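Glycerol dehydrogenase (Bacillus coagulans, PDB 6CSJ) probably catalyses the NAD-dependent oxidation of glycerol and related polyols, and as this double mutant has acquired D-lactate dehydrogenase activity. Local coordinates at residues K3-P8 with S241-E246; M169-A174 with E273-G278; T175-R180 with A281-E286; G248-A253 with G333-N338. The protein carries 2 engineered substitutions. One frame throughout, in Å; residues are numbered along the deposited sequence.

Contact 1. Residues K3-P8 with S241-E246. Engineered in segment 241-246: S245 (natural residue Phe).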
loop_
_atom_site.group_PDB
_atom_site.type_symbol
_atom_site.label_atom_id
_atom_site.label_comp_id
_atom_site.label_asym_id
_atom_site.label_seq_id
_atom_site.Cartn_x
_atom_site.Cartn_y
_atom_site.Cartn_z
ATOM N N LYS A 3 18.032 12.885 9.661
ATOM C CA LYS A 3 16.865 12.783 8.766
ATOM C C LYS A 3 17.215 11.791 7.651
ATOM O O LYS A 3 18.335 11.816 7.120
ATOM C CB LYS A 3 16.500 14.138 8.161
ATOM C CG LYS A 3 16.118 15.224 9.184
ATOM C CD LYS A 3 16.290 16.652 8.648
ATOM C CE LYS A 3 17.126 17.624 9.545
ATOM N NZ LYS A 3 18.485 17.006 9.726
ATOM N N ILE A 4 16.269 10.905 7.325
ATOM C CA ILE A 4 16.453 9.915 6.268
ATOM C C ILE A 4 15.231 9.907 5.352
ATOM O O ILE A 4 14.085 9.954 5.821
ATOM C CB ILE A 4 16.688 8.483 6.828
ATOM C CG1 ILE A 4 17.879 8.464 7.802
ATOM C CG2 ILE A 4 16.926 7.489 5.687
ATOM C CD1 ILE A 4 18.090 7.132 8.508
ATOM N N ILE A 5 15.492 9.851 4.045
ATOM C CA ILE A 5 14.463 9.539 3.041
ATOM C C ILE A 5 15.014 8.385 2.214
ATOM O O ILE A 5 16.186 8.392 1.823
ATOM C CB ILE A 5 14.055 10.757 2.160
ATOM C CG1 ILE A 5 12.909 10.381 1.205
ATOM C CG2 ILE A 5 15.228 11.341 1.375
ATOM C CD1 ILE A 5 12.258 11.573 0.526
ATOM N N THR A 6 14.170 7.379 2.008
ATOM C CA THR A 6 14.516 6.201 1.235
ATOM C C THR A 6 13.583 6.080 0.037
ATOM O O THR A 6 12.468 6.601 0.054
ATOM C CB THR A 6 14.413 4.918 2.068
ATOM O OG1 THR A 6 13.042 4.650 2.360
ATOM C CG2 THR A 6 15.192 5.044 3.356
ATOM N N SER A 7 14.049 5.367 -0.986
ATOM C CA SER A 7 13.316 5.257 -2.241
ATOM C C SER A 7 13.742 4.022 -3.028
ATOM O O SER A 7 14.879 3.543 -2.883
ATOM C CB SER A 7 13.586 6.522 -3.080
ATOM O OG SER A 7 13.007 6.469 -4.373
ATOM N N PRO A 8 12.835 3.509 -3.884
ATOM C CA PRO A 8 13.308 2.665 -4.978
ATOM C C PRO A 8 14.326 3.422 -5.802
ATOM O O PRO A 8 14.295 4.644 -5.841
ATOM C CB PRO A 8 12.050 2.404 -5.811
ATOM C CG PRO A 8 10.912 2.679 -4.897
ATOM C CD PRO A 8 11.377 3.711 -3.925
ATOM N N SER A 241 2.509 8.252 -2.019
ATOM C CA SER A 241 2.041 7.658 -0.771
ATOM C C SER A 241 3.076 6.694 -0.159
ATOM O O SER A 241 3.185 6.606 1.063
ATOM C CB SER A 241 0.731 6.904 -1.003
ATOM O OG SER A 241 0.255 6.322 0.195
ATOM N N GLY A 242 3.800 5.961 -1.009
ATOM C CA GLY A 242 4.845 5.047 -0.567
ATOM C C GLY A 242 6.010 5.734 0.124
ATOM O O GLY A 242 6.375 5.361 1.244
ATOM N N ILE A 243 6.581 6.742 -0.529
ATOM C CA ILE A 243 7.674 7.527 0.072
ATOM C C ILE A 243 7.125 8.356 1.244
ATOM O O ILE A 243 7.763 8.463 2.298
ATOM C CB ILE A 243 8.389 8.462 -0.947
ATOM C CG1 ILE A 243 8.867 7.694 -2.195
ATOM C CG2 ILE A 243 9.563 9.185 -0.292
ATOM C CD1 ILE A 243 9.564 6.375 -1.922
ATOM N N GLY A 244 5.934 8.922 1.056
ATOM C CA GLY A 244 5.288 9.735 2.075
ATOM C C GLY A 244 5.064 9.009 3.386
ATOM O O GLY A 244 5.315 9.575 4.445
ATOM N N SER A 245 4.591 7.765 3.333
ATOM C CA SER A 245 4.320 7.036 4.567
ATOM C C SER A 245 5.586 6.405 5.153
ATOM O O SER A 245 5.839 6.549 6.348
ATOM C CB SER A 245 3.189 6.020 4.403
ATOM O OG SER A 245 3.467 5.133 3.357
ATOM N N GLU A 246 6.392 5.747 4.328
ATOM C CA GLU A 246 7.617 5.110 4.818
ATOM C C GLU A 246 8.668 6.110 5.312
ATOM O O GLU A 246 9.311 5.846 6.319
ATOM C CB GLU A 246 8.232 4.180 3.754
ATOM C CG GLU A 246 9.376 3.317 4.281
ATOM C CD GLU A 246 10.068 2.510 3.191
ATOM O OE1 GLU A 246 10.541 3.110 2.195
ATOM O OE2 GLU A 246 10.163 1.269 3.344
HETATM O O HOH W 1 10.551 5.654 1.474
#
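I243, on helix 228-248, meets the extended N-terminal segment with both arms of its branched side chain. Its CB touches nothing of residues 3-8 and is only the fork. One arm, CG2, is anti to the backbone N and rests 3.7 Å from I5 CD1, the two isoleucines crossing at about a right angle. The other arm passes through CG1, anti to the carbonyl carbon (chi1 -53°), to CD1, which lies 3.8 Å from P8 CD and 3.5 Å from T6 O, with the CA of S7 close by. A beta-branched residue suits this spot because it can serve I5 and P8 at once, while behind it the same side chain touches L202 of helix 197-221. An alanine here would lose both arms and would probably leave I5 CD1 and P8 CD without their apolar partner, so that the loop is held less firmly to the helix.

A polar edge runs beside this greasy one. E246, extended from its helix, brings OE1 to within 2.9 Å of T6 OG1. A water gives one proton to T6 O at 2.6 Å and another to E246 OE1, also at 2.6 Å. The carboxylate is further held by N146 ND2 on OE1 and by the backbone N of A126 on OE2, while S247 OG pairs with T6 N. Nearer the strand, S7 OG donates to P8 O at 2.7 Å. Hydrophobic arms and a water-bridged carboxylate thus share the work of tying the segment leading into strand 10-14 to a helix of the other domain.

Contact 2. Residues M169-A174 with E273-G278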
loop_
_atom_site.group_PDB
_atom_site.type_symbol
_atom_site.label_atom_id
_atom_site.label_comp_id
_atom_site.label_asym_id
_atom_site.label_seq_id
_atom_site.Cartn_x
_atom_site.Cartn_y
_atom_site.Cartn_z
ATOM N N MET A 169 -6.755 4.783 -3.149
ATOM C CA MET A 169 -7.019 6.183 -2.784
ATOM C C MET A 169 -7.226 6.317 -1.269
ATOM O O MET A 169 -6.741 7.270 -0.659
ATOM C CB MET A 169 -8.226 6.764 -3.541
ATOM C CG MET A 169 -8.126 6.735 -5.063
ATOM S SD MET A 169 -9.645 7.352 -5.825
ATOM C CE MET A 169 -9.516 6.724 -7.506
ATOM N N GLY A 170 -7.941 5.358 -0.677
ATOM C CA GLY A 170 -8.159 5.325 0.771
ATOM C C GLY A 170 -6.860 5.232 1.553
ATOM O O GLY A 170 -6.636 6.002 2.502
ATOM N N ASP A 171 -6.005 4.301 1.123
ATOM C CA ASP A 171 -4.659 4.122 1.671
ATOM C C ASP A 171 -3.828 5.405 1.521
ATOM O O ASP A 171 -3.196 5.853 2.474
ATOM C CB ASP A 171 -3.964 2.939 0.969
ATOM C CG ASP A 171 -2.972 2.199 1.860
ATOM O OD1 ASP A 171 -3.237 2.093 3.085
ATOM O OD2 ASP A 171 -1.952 1.694 1.338
ATOM N N ALA A 172 -3.865 6.002 0.328
ATOM C CA ALA A 172 -3.164 7.270 0.040
ATOM C C ALA A 172 -3.662 8.475 0.862
ATOM O O ALA A 172 -2.892 9.391 1.165
ATOM C CB ALA A 172 -3.255 7.586 -1.446
ATOM N N LEU A 173 -4.943 8.449 1.219
ATOM C CA LEU A 173 -5.592 9.533 1.955
ATOM C C LEU A 173 -4.971 9.778 3.336
ATOM O O LEU A 173 -4.879 10.921 3.782
ATOM C CB LEU A 173 -7.084 9.221 2.100
ATOM C CG LEU A 173 -8.053 10.365 2.335
ATOM C CD1 LEU A 173 -7.970 11.410 1.224
ATOM C CD2 LEU A 173 -9.469 9.793 2.441
ATOM N N ALA A 174 -4.528 8.706 3.994
ATOM C CA ALA A 174 -3.911 8.801 5.311
ATOM C C ALA A 174 -2.535 9.446 5.316
ATOM O O ALA A 174 -2.129 10.000 6.339
ATOM C CB ALA A 174 -3.803 7.419 5.934
ATOM N N GLU A 273 -9.465 0.753 2.224
ATOM C CA GLU A 273 -10.830 1.080 2.633
ATOM C C GLU A 273 -10.897 1.275 4.148
ATOM O O GLU A 273 -11.486 2.240 4.633
ATOM C CB GLU A 273 -11.810 -0.009 2.178
ATOM C CG GLU A 273 -11.952 -0.086 0.656
ATOM C CD GLU A 273 -12.755 -1.283 0.162
ATOM O OE1 GLU A 273 -12.795 -2.334 0.843
ATOM O OE2 GLU A 273 -13.332 -1.172 -0.942
ATOM N N LYS A 274 -10.259 0.376 4.894
ATOM C CA LYS A 274 -10.187 0.505 6.347
ATOM C C LYS A 274 -9.286 1.664 6.788
ATOM O O LYS A 274 -9.593 2.329 7.781
ATOM C CB LYS A 274 -9.760 -0.808 7.000
ATOM C CG LYS A 274 -10.869 -1.858 6.945
ATOM C CD LYS A 274 -10.448 -3.216 7.504
ATOM C CE LYS A 274 -9.331 -3.857 6.696
ATOM N NZ LYS A 274 -9.501 -5.331 6.617
ATOM N N VAL A 275 -8.199 1.904 6.057
ATOM C CA VAL A 275 -7.328 3.048 6.333
ATOM C C VAL A 275 -8.082 4.372 6.131
ATOM O O VAL A 275 -7.851 5.325 6.877
ATOM C CB VAL A 275 -6.017 2.990 5.498
ATOM C CG1 VAL A 275 -5.231 4.295 5.557
ATOM C CG2 VAL A 275 -5.138 1.856 5.995
ATOM N N ALA A 276 -8.986 4.430 5.150
ATOM C CA ALA A 276 -9.804 5.636 4.930
ATOM C C ALA A 276 -10.613 6.002 6.171
ATOM O O ALA A 276 -10.657 7.170 6.560
ATOM C CB ALA A 276 -10.740 5.455 3.745
ATOM N N PHE A 277 -11.248 5.000 6.782
ATOM C CA PHE A 277 -12.024 5.218 8.004
ATOM C C PHE A 277 -11.108 5.545 9.183
ATOM O O PHE A 277 -11.439 6.396 10.009
ATOM C CB PHE A 277 -12.908 4.027 8.363
ATOM C CG PHE A 277 -13.602 4.195 9.682
ATOM C CD1 PHE A 277 -14.736 4.999 9.789
ATOM C CD2 PHE A 277 -13.087 3.603 10.837
ATOM C CE1 PHE A 277 -15.356 5.183 11.018
ATOM C CE2 PHE A 277 -13.709 3.791 12.064
ATOM C CZ PHE A 277 -14.838 4.570 12.155
ATOM N N GLY A 278 -9.976 4.850 9.261
ATOM C CA GLY A 278 -8.932 5.161 10.238
ATOM C C GLY A 278 -8.418 6.591 10.143
ATOM O O GLY A 278 -8.053 7.192 11.150
#
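Helices 162-173 and 271-285 pass each other at G170 and A276, their local axes 7.0 Å apart and inclined by 34° in the same general direction, with the CA atoms of these two residues only 4.5 Å apart. G170 suits so close an approach: A276 CB lies 3.9 Å from its CA, and a side-chain carbon at this position would press tightly on that methyl. A276 is correspondingly small. V275 fills the groove beside them. Its CG1, anti to the backbone N (chi1 169°), sits 3.5 Å from A174 CB and 3.8 Å from G170 O. These helices belong to the all-helical C-terminal domain of the iron-containing alcohol dehydrogenase family, whose members commonly hold a divalent metal between this domain and the nucleotide-binding one. D171, which also touches H254, probably corresponds to the aspartate that binds the metal in relatives. Its OD1 is 3.5 Å from V275 CG2 and has no polar partner in the model, whereas OD2 accepts a hydrogen bond from the backbone N of N121. Further toward the start of helix 271-285, E273 forms a salt bridge with R163.

Contact 3. Residues T175-R180 with A281-E286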
loop_
_atom_site.group_PDB
_atom_site.type_symbol
_atom_site.label_atom_id
_atom_site.label_comp_id
_atom_site.label_asym_id
_atom_site.label_seq_id
_atom_site.Cartn_x
_atom_site.Cartn_y
_atom_site.Cartn_z
ATOM N N THR A 175 -1.822 9.389 4.191
ATOM C CA THR A 175 -0.383 9.663 4.178
ATOM C C THR A 175 0.026 11.027 4.716
ATOM O O THR A 175 0.932 11.102 5.542
ATOM C CB THR A 175 0.217 9.487 2.771
ATOM O OG1 THR A 175 -0.139 8.198 2.249
ATOM C CG2 THR A 175 1.750 9.631 2.816
ATOM N N TYR A 176 -0.622 12.095 4.250
ATOM C CA TYR A 176 -0.290 13.448 4.715
ATOM C C TYR A 176 -0.551 13.638 6.215
ATOM O O TYR A 176 0.279 14.215 6.923
ATOM C CB TYR A 176 -1.058 14.519 3.931
ATOM C CG TYR A 176 -0.780 15.924 4.441
ATOM C CD1 TYR A 176 0.525 16.424 4.474
ATOM C CD2 TYR A 176 -1.809 16.742 4.922
ATOM C CE1 TYR A 176 0.792 17.694 4.945
ATOM C CE2 TYR A 176 -1.544 18.020 5.398
ATOM C CZ TYR A 176 -0.242 18.485 5.402
ATOM O OH TYR A 176 0.033 19.743 5.874
ATOM N N PHE A 177 -1.696 13.150 6.688
ATOM C CA PHE A 177 -2.101 13.356 8.071
ATOM C C PHE A 177 -1.183 12.617 9.049
ATOM O O PHE A 177 -0.815 13.162 10.111
ATOM C CB PHE A 177 -3.568 12.954 8.260
ATOM C CG PHE A 177 -4.515 13.734 7.394
ATOM C CD1 PHE A 177 -4.674 15.111 7.574
ATOM C CD2 PHE A 177 -5.218 13.111 6.366
ATOM C CE1 PHE A 177 -5.525 15.854 6.752
ATOM C CE2 PHE A 177 -6.081 13.848 5.553
ATOM C CZ PHE A 177 -6.247 15.218 5.759
ATOM N N GLU A 178 -0.795 11.397 8.670
ATOM C CA GLU A 178 0.120 10.577 9.469
ATOM C C GLU A 178 1.524 11.152 9.477
ATOM O O GLU A 178 2.170 11.192 10.530
ATOM C CB GLU A 178 0.124 9.123 8.986
ATOM C CG GLU A 178 -1.232 8.452 9.167
ATOM C CD GLU A 178 -1.183 6.940 9.093
ATOM O OE1 GLU A 178 -0.963 6.375 7.993
ATOM O OE2 GLU A 178 -1.388 6.317 10.155
ATOM N N ALA A 179 1.986 11.612 8.313
ATOM C CA ALA A 179 3.307 12.253 8.187
ATOM C C ALA A 179 3.367 13.592 8.914
ATOM O O ALA A 179 4.363 13.896 9.579
ATOM C CB ALA A 179 3.677 12.427 6.723
ATOM N N ARG A 180 2.309 14.397 8.777
ATOM C CA ARG A 180 2.183 15.676 9.500
ATOM C C ARG A 180 2.282 15.455 11.004
ATOM O O ARG A 180 3.029 16.151 11.687
ATOM C CB ARG A 180 0.856 16.363 9.169
ATOM C CG ARG A 180 0.693 17.758 9.766
ATOM C CD ARG A 180 -0.570 18.458 9.258
ATOM N NE ARG A 180 -1.782 17.818 9.763
ATOM C CZ ARG A 180 -3.031 18.205 9.470
ATOM N NH1 ARG A 180 -3.253 19.222 8.648
ATOM N NH2 ARG A 180 -4.075 17.562 9.987
ATOM N N ALA A 281 -11.026 8.749 11.856
ATOM C CA ALA A 281 -10.786 8.579 13.289
ATOM C C ALA A 281 -9.558 9.365 13.764
ATOM O O ALA A 281 -9.609 9.983 14.830
ATOM C CB ALA A 281 -10.656 7.104 13.646
ATOM N N GLN A 282 -8.471 9.371 12.982
ATOM C CA GLN A 282 -7.310 10.191 13.349
ATOM C C GLN A 282 -7.687 11.669 13.415
ATOM O O GLN A 282 -7.275 12.366 14.342
ATOM C CB GLN A 282 -6.101 10.008 12.427
ATOM C CG GLN A 282 -4.917 10.843 12.925
ATOM C CD GLN A 282 -3.623 10.632 12.179
ATOM O OE1 GLN A 282 -3.239 9.502 11.892
ATOM N NE2 GLN A 282 -2.918 11.728 11.894
ATOM N N LEU A 283 -8.479 12.136 12.454
ATOM C CA LEU A 283 -8.865 13.549 12.415
ATOM C C LEU A 283 -9.708 13.976 13.633
ATOM O O LEU A 283 -9.561 15.091 14.131
ATOM C CB LEU A 283 -9.583 13.886 11.100
ATOM C CG LEU A 283 -8.769 13.730 9.813
ATOM C CD1 LEU A 283 -9.645 14.016 8.608
ATOM C CD2 LEU A 283 -7.552 14.627 9.797
ATOM N N ILE A 284 -10.572 13.083 14.106
ATOM C CA ILE A 284 -11.307 13.300 15.354
ATOM C C ILE A 284 -10.327 13.312 16.543
ATOM O O ILE A 284 -10.374 14.213 17.377
ATOM C CB ILE A 284 -12.387 12.214 15.598
ATOM C CG1 ILE A 284 -13.388 12.132 14.430
ATOM C CG2 ILE A 284 -13.124 12.475 16.907
ATOM C CD1 ILE A 284 -14.072 13.420 14.078
ATOM N N LEU A 285 -9.435 12.323 16.589
ATOM C CA LEU A 285 -8.452 12.185 17.666
ATOM C C LEU A 285 -7.591 13.446 17.839
ATOM O O LEU A 285 -7.442 13.951 18.950
ATOM C CB LEU A 285 -7.573 10.949 17.422
ATOM C CG LEU A 285 -6.461 10.621 18.430
ATOM C CD1 LEU A 285 -7.014 10.347 19.816
ATOM C CD2 LEU A 285 -5.655 9.437 17.916
ATOM N N GLU A 286 -7.041 13.952 16.737
ATOM C CA GLU A 286 -6.242 15.205 16.755
ATOM C C GLU A 286 -7.126 16.463 16.718
ATOM O O GLU A 286 -6.622 17.572 16.823
ATOM C CB GLU A 286 -5.175 15.241 15.633
ATOM C CG GLU A 286 -5.677 15.198 14.190
ATOM C CD GLU A 286 -4.529 15.339 13.164
ATOM O OE1 GLU A 286 -4.114 16.488 12.925
ATOM O OE2 GLU A 286 -4.047 14.343 12.564
HETATM O O HOH W 2 -2.087 15.410 11.230
#
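F177 O, on helix 175-185, is approached by two donors. Q282 NE2 gives it a weak hydrogen bond of 3.1 Å, and a water within donating distance lies 2.8 Å away. The same water accepts from R180 NE and lies within hydrogen-bonding distance of E286 OE2, drawing both segments round one site. Q282 NE2 is also tied to E286, four residues on: its bond to E286 OE2, 2.9 Å long, is almost straight at 176° and lies in the amide plane, which fixes the rotation of the amide. A glutamine suits this place because one amide both donates, from NE2, and accepts, OE1 taking the backbone N of A253. Q282 OE1 also lies 3.5 Å from E178 CG.

R180 extends from its helix with CG anti to the backbone N and then bends at its third torsion, bringing NH2 to E286 OE1 at 3.1 Å. The hydrogen bond in this salt bridge is weak because it is bent. The guanidinium and carboxylate planes are 59° apart, so this is no flat two-pronged pairing. The arginine's charge is probably shared between two carboxylates, E286 and E292.

Beside the polar network, L283 CD2 sits over one face of the F177 ring, 3.9 Å from its centroid, in a CH-pi contact displaced toward the rim. R180 CZ lies at the ring's edge, in its plane. The local axes of 175-180 and 281-285 approach to 11.0 Å, inclined by 37°, and side chains span the gap. Helix 197-221 adds Y207, edge-to-face with F177, and helix 290-303 adds V296, which touches both F177 and L283.

Contact 4. Residues G248-A253 with G333-N338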
loop_
_atom_site.group_PDB
_atom_site.type_symbol
_atom_site.label_atom_id
_atom_site.label_comp_id
_atom_site.label_asym_id
_atom_site.label_seq_id
_atom_site.Cartn_x
_atom_site.Cartn_y
_atom_site.Cartn_z
ATOM N N GLY A 248 7.882 9.508 5.837
ATOM C CA GLY A 248 7.186 10.586 6.565
ATOM C C GLY A 248 6.535 10.170 7.875
ATOM O O GLY A 248 6.346 11.007 8.748
ATOM N N GLY A 249 6.177 8.891 8.006
ATOM C CA GLY A 249 5.740 8.317 9.277
ATOM C C GLY A 249 4.317 7.816 9.210
ATOM O O GLY A 249 3.477 8.409 8.540
ATOM N N LEU A 250 4.044 6.716 9.903
ATOM C CA LEU A 250 2.678 6.268 10.142
ATOM C C LEU A 250 2.236 6.758 11.539
ATOM O O LEU A 250 3.067 7.176 12.358
ATOM C CB LEU A 250 2.581 4.742 10.038
ATOM C CG LEU A 250 2.866 4.075 8.683
ATOM C CD1 LEU A 250 4.286 4.260 8.187
ATOM C CD2 LEU A 250 2.606 2.596 8.870
ATOM N N ALA A 251 0.936 6.682 11.803
ATOM C CA ALA A 251 0.371 7.198 13.044
ATOM C C ALA A 251 -0.956 6.492 13.390
ATOM O O ALA A 251 -1.014 5.258 13.361
ATOM C CB ALA A 251 0.236 8.717 12.974
ATOM N N ALA A 252 -2.012 7.235 13.691
ATOM C CA ALA A 252 -3.215 6.648 14.277
ATOM C C ALA A 252 -4.037 5.868 13.278
ATOM O O ALA A 252 -4.646 4.872 13.644
ATOM C CB ALA A 252 -4.073 7.740 14.917
ATOM N N ALA A 253 -4.069 6.327 12.028
ATOM C CA ALA A 253 -4.886 5.697 10.978
ATOM C C ALA A 253 -4.487 4.253 10.699
ATOM O O ALA A 253 -5.356 3.390 10.612
ATOM C CB ALA A 253 -4.830 6.501 9.693
ATOM N N GLY A 333 4.281 -1.292 20.678
ATOM C CA GLY A 333 5.016 -0.600 19.625
ATOM C C GLY A 333 4.188 -0.019 18.482
ATOM O O GLY A 333 4.730 0.254 17.412
ATOM N N GLU A 334 2.879 0.149 18.666
ATOM C CA GLU A 334 2.017 0.675 17.596
ATOM C C GLU A 334 2.382 2.100 17.168
ATOM O O GLU A 334 2.961 2.874 17.933
ATOM C CB GLU A 334 0.511 0.574 17.932
ATOM C CG GLU A 334 -0.158 -0.730 17.480
ATOM C CD GLU A 334 -0.289 -0.852 15.960
ATOM O OE1 GLU A 334 0.248 0.016 15.228
ATOM O OE2 GLU A 334 -0.934 -1.819 15.487
ATOM N N THR A 335 2.010 2.423 15.931
ATOM C CA THR A 335 2.339 3.708 15.317
ATOM C C THR A 335 1.490 4.870 15.851
ATOM O O THR A 335 1.839 6.043 15.636
ATOM C CB THR A 335 2.203 3.624 13.773
ATOM O OG1 THR A 335 0.839 3.351 13.414
ATOM C CG2 THR A 335 3.111 2.513 13.208
ATOM N N ILE A 336 0.407 4.557 16.568
ATOM C CA ILE A 336 -0.429 5.580 17.194
ATOM C C ILE A 336 0.337 6.518 18.135
ATOM O O ILE A 336 -0.065 7.660 18.314
ATOM C CB ILE A 336 -1.635 4.953 17.934
ATOM C CG1 ILE A 336 -2.760 5.973 18.107
ATOM C CG2 ILE A 336 -1.216 4.315 19.250
ATOM C CD1 ILE A 336 -4.136 5.335 18.169
ATOM N N TYR A 337 1.441 6.046 18.705
ATOM C CA TYR A 337 2.265 6.878 19.583
ATOM C C TYR A 337 3.121 7.911 18.858
ATOM O O TYR A 337 3.826 8.674 19.511
ATOM C CB TYR A 337 3.107 5.997 20.538
ATOM C CG TYR A 337 2.195 5.141 21.398
ATOM C CD1 TYR A 337 1.402 5.723 22.392
ATOM C CD2 TYR A 337 2.061 3.765 21.165
ATOM C CE1 TYR A 337 0.524 4.954 23.149
ATOM C CE2 TYR A 337 1.193 2.996 21.928
ATOM C CZ TYR A 337 0.427 3.597 22.911
ATOM O OH TYR A 337 -0.438 2.853 23.647
ATOM N N ASN A 338 3.060 7.946 17.520
ATOM C CA ASN A 338 3.670 9.041 16.749
ATOM C C ASN A 338 2.813 10.306 16.717
ATOM O O ASN A 338 3.274 11.337 16.216
ATOM C CB ASN A 338 3.995 8.606 15.319
ATOM C CG ASN A 338 5.156 7.641 15.249
ATOM O OD1 ASN A 338 6.041 7.628 16.117
ATOM N ND2 ASN A 338 5.169 6.830 14.200
#
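The side-chain amide of N338 meets L250 in its own plane: ND2 donates to L250 O at 2.8 Å along a nearly straight path of 173°. Seen from the carbonyl, the donor is tilted 26° from the peptide plane. The other flat group, the Y337 ring, has I336 CG2 above the centre of one face, and its OH is tied to C330 O; Y337 points away from residues 248-253 at its CB and takes no part across the contact.

T335 makes the second cross-link. Its OG1, placed between the backbone N and carbonyl carbon (chi1 63°), donates to A251 O at 2.7 Å, lying in the carbonyl plane on a lone pair. Its methyl CG2 meanwhile packs 3.9 Å from L250 CB, so one small beta-branched residue serves a polar and an apolar neighbour together. A valine in its place would lack the hydroxyl and would probably leave A251 O without its donor, the loop being less well fixed to the turn. T335 O, which takes the backbone N of N338 in the 3-10 turn, also receives a CA-H contact from A251 CA at 3.2 Å. Further on, A252 CB lies 3.9 Å from I336 CG1.

G249 has positive phi, which suits a glycine just past the end of helix 228-248. A251 stands at the N-cap position of helix 252-259, where its methyl cannot accept a helix N-H; Q282 OE1 serves A253 N instead, and E178 OE2 accepts from A251 N. The 3-10 turn 335-338 thus braces a tight connection between successive helices in the helical domain of the iron-containing alcohol dehydrogenase fold.

In the fold
Contacts 3 and 4 are the closest neighbours, 9 Å apart centre to centre, and they join directly: E178 OE2 is 2.9 Å from A251 N in a probable hydrogen bond. Contact 2 lies 11 Å from contact 3, again between centres, and shares helix 271-285 with it. The centre of contact 1 stands 15 to 18 Å from the other centres, yet its helix 228-248 reaches them: S241 OG is 2.8 Å from T175 OG1, a probable hydrogen bond, and S245 O, of the engineered residue, is 3.3 Å from L250 CD1. D171 of contact 2 touches H254, and E178 OE1 of contact 3 accepts a hydrogen bond from H254 ND1, consistent with an active site nearby.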